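Local structure of Alpha/beta hydrolase fold-3 domain protein (Sulfolobus islandicus, 5LK6) at residues 73-78 and 127-132. The protein probably hydrolyses ester bonds, as a thermostable lipase-like carboxylesterase of the alpha/beta-hydrolase fold. Sequence-based numbering, arbitrary orientation.
Sequences VLIYLH and DATNWV
V132, the residue of the helix that touches both I75 and V73, also has CG2 in the plane of the W131 indole, at its edge; the indole itself reaches I49, I51 and P52 and takes no part in the contact with the strand. V73, I75, T129 and V132, which make the contact, all branch at CB and carry no flat group. I75 and V132 meet tip to tip: CD1 of I75 ends 3.7 Å from CG1 of V132 and almost as near its CB and CG2, so one methyl sits against the whole head of the valine. With CG1 anti to the carbonyl carbon (chi1 -55°) and chi2 at -63°, CD1 of I75 is carried to that spot. On the strand, V73 adds a second methyl, its CG1 lying 3.9 Å from CG1 of V132. On the other branch of I75, CG2 lies 3.8 Å from OG1 of T129, a van der Waals contact; the hydroxyl is hydrogen-bonded to the carbonyl O of S125, one turn back. An alanine at I75 lacks CD1 and CG2, which would probably open a gap against V132 and T129. Segments 73-77 and 127-132 run nearly antiparallel (168°), their axes 9.7 Å apart at closest approach, the helix packed on one face of the alpha/beta-hydrolase sheet. With the one hydroxyl satisfied within its own helix, the buried join between them rests on apolar shape and dispersion.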
# COMPACT_ATOMS: atom_id res chain seq x y z
N VAL A 73 -10.22 9.74 -16.25
CA VAL A 73 -10.52 8.46 -16.95
C VAL A 73 -9.35 7.49 -16.83
O VAL A 73 -8.21 7.82 -17.17
CB VAL A 73 -10.84 8.64 -18.44
CG1 VAL A 73 -11.26 7.31 -19.07
CG2 VAL A 73 -11.94 9.65 -18.62
N LEU A 74 -9.65 6.29 -16.34
CA LEU A 74 -8.63 5.23 -16.22
C LEU A 74 -8.84 4.18 -17.32
O LEU A 74 -9.90 3.55 -17.37
CB LEU A 74 -8.73 4.56 -14.85
CG LEU A 74 -7.72 3.42 -14.58
CD1 LEU A 74 -6.33 4.01 -14.45
CD2 LEU A 74 -8.12 2.64 -13.34
N ILE A 75 -7.84 4.01 -18.18
CA ILE A 75 -7.84 2.87 -19.09
C ILE A 75 -7.38 1.64 -18.30
O ILE A 75 -6.29 1.65 -17.68
CB ILE A 75 -6.84 3.05 -20.23
CG1 ILE A 75 -7.09 4.37 -20.99
CG2 ILE A 75 -6.90 1.81 -21.14
CD1 ILE A 75 -8.45 4.45 -21.68
N TYR A 76 -8.20 0.60 -18.30
CA TYR A 76 -7.88 -0.62 -17.58
C TYR A 76 -7.70 -1.75 -18.57
O TYR A 76 -8.63 -2.05 -19.27
CB TYR A 76 -8.90 -0.99 -16.50
CG TYR A 76 -8.30 -2.01 -15.57
CD1 TYR A 76 -7.48 -1.63 -14.51
CD2 TYR A 76 -8.42 -3.38 -15.83
CE1 TYR A 76 -6.88 -2.57 -13.70
CE2 TYR A 76 -7.81 -4.32 -15.02
CZ TYR A 76 -7.04 -3.92 -13.95
OH TYR A 76 -6.43 -4.88 -13.16
N LEU A 77 -6.50 -2.34 -18.58
CA LEU A 77 -6.14 -3.49 -19.41
C LEU A 77 -6.02 -4.76 -18.57
O LEU A 77 -5.14 -4.83 -17.69
CB LEU A 77 -4.80 -3.21 -20.07
CG LEU A 77 -4.74 -1.82 -20.74
CD1 LEU A 77 -3.31 -1.49 -21.19
CD2 LEU A 77 -5.74 -1.71 -21.89
N HIS A 78 -6.90 -5.76 -18.79
CA HIS A 78 -6.95 -6.92 -17.91
C HIS A 78 -5.72 -7.84 -18.05
O HIS A 78 -5.07 -7.88 -19.07
CB HIS A 78 -8.23 -7.73 -18.16
CG HIS A 78 -8.28 -8.43 -19.50
ND1 HIS A 78 -7.71 -9.66 -19.71
CD2 HIS A 78 -8.82 -8.05 -20.68
CE1 HIS A 78 -7.88 -10.01 -20.98
NE2 HIS A 78 -8.53 -9.04 -21.59
N ASP A 127 -4.18 1.95 -29.27
CA ASP A 127 -5.20 2.59 -30.09
C ASP A 127 -6.39 3.02 -29.27
O ASP A 127 -6.92 4.09 -29.54
CB ASP A 127 -5.67 1.65 -31.21
CG ASP A 127 -4.64 1.48 -32.28
OD1 ASP A 127 -3.62 2.19 -32.25
OD2 ASP A 127 -4.84 0.63 -33.16
N ALA A 128 -6.83 2.17 -28.33
CA ALA A 128 -7.88 2.50 -27.36
C ALA A 128 -7.46 3.66 -26.46
O ALA A 128 -8.22 4.61 -26.29
CB ALA A 128 -8.27 1.30 -26.53
N THR A 129 -6.25 3.64 -25.92
CA THR A 129 -5.79 4.74 -25.10
C THR A 129 -5.82 6.06 -25.88
O THR A 129 -6.31 7.07 -25.39
CB THR A 129 -4.39 4.46 -24.51
OG1 THR A 129 -4.49 3.33 -23.65
CG2 THR A 129 -3.86 5.64 -23.71
N ASN A 130 -5.32 6.02 -27.09
CA ASN A 130 -5.20 7.17 -27.94
C ASN A 130 -6.57 7.72 -28.29
O ASN A 130 -6.82 8.94 -28.24
CB ASN A 130 -4.44 6.77 -29.18
CG ASN A 130 -4.02 7.94 -30.02
OD1 ASN A 130 -3.07 8.68 -29.73
ND2 ASN A 130 -4.70 8.08 -31.11
N TRP A 131 -7.49 6.83 -28.57
CA TRP A 131 -8.81 7.25 -28.92
C TRP A 131 -9.57 7.84 -27.74
O TRP A 131 -10.23 8.87 -27.89
CB TRP A 131 -9.60 6.09 -29.48
CG TRP A 131 -10.95 6.43 -29.94
CD1 TRP A 131 -11.31 6.87 -31.22
CD2 TRP A 131 -12.17 6.35 -29.18
NE1 TRP A 131 -12.67 7.04 -31.27
CE2 TRP A 131 -13.24 6.73 -30.06
CE3 TRP A 131 -12.47 5.96 -27.87
CZ2 TRP A 131 -14.58 6.74 -29.66
CZ3 TRP A 131 -13.83 5.98 -27.45
CH2 TRP A 131 -14.86 6.39 -28.36
N VAL A 132 -9.51 7.18 -26.58
CA VAL A 132 -10.18 7.68 -25.37
C VAL A 132 -9.64 9.10 -25.02
O VAL A 132 -10.40 9.99 -24.69
CB VAL A 132 -10.06 6.69 -24.20
CG1 VAL A 132 -10.43 7.35 -22.85
CG2 VAL A 132 -10.90 5.46 -24.45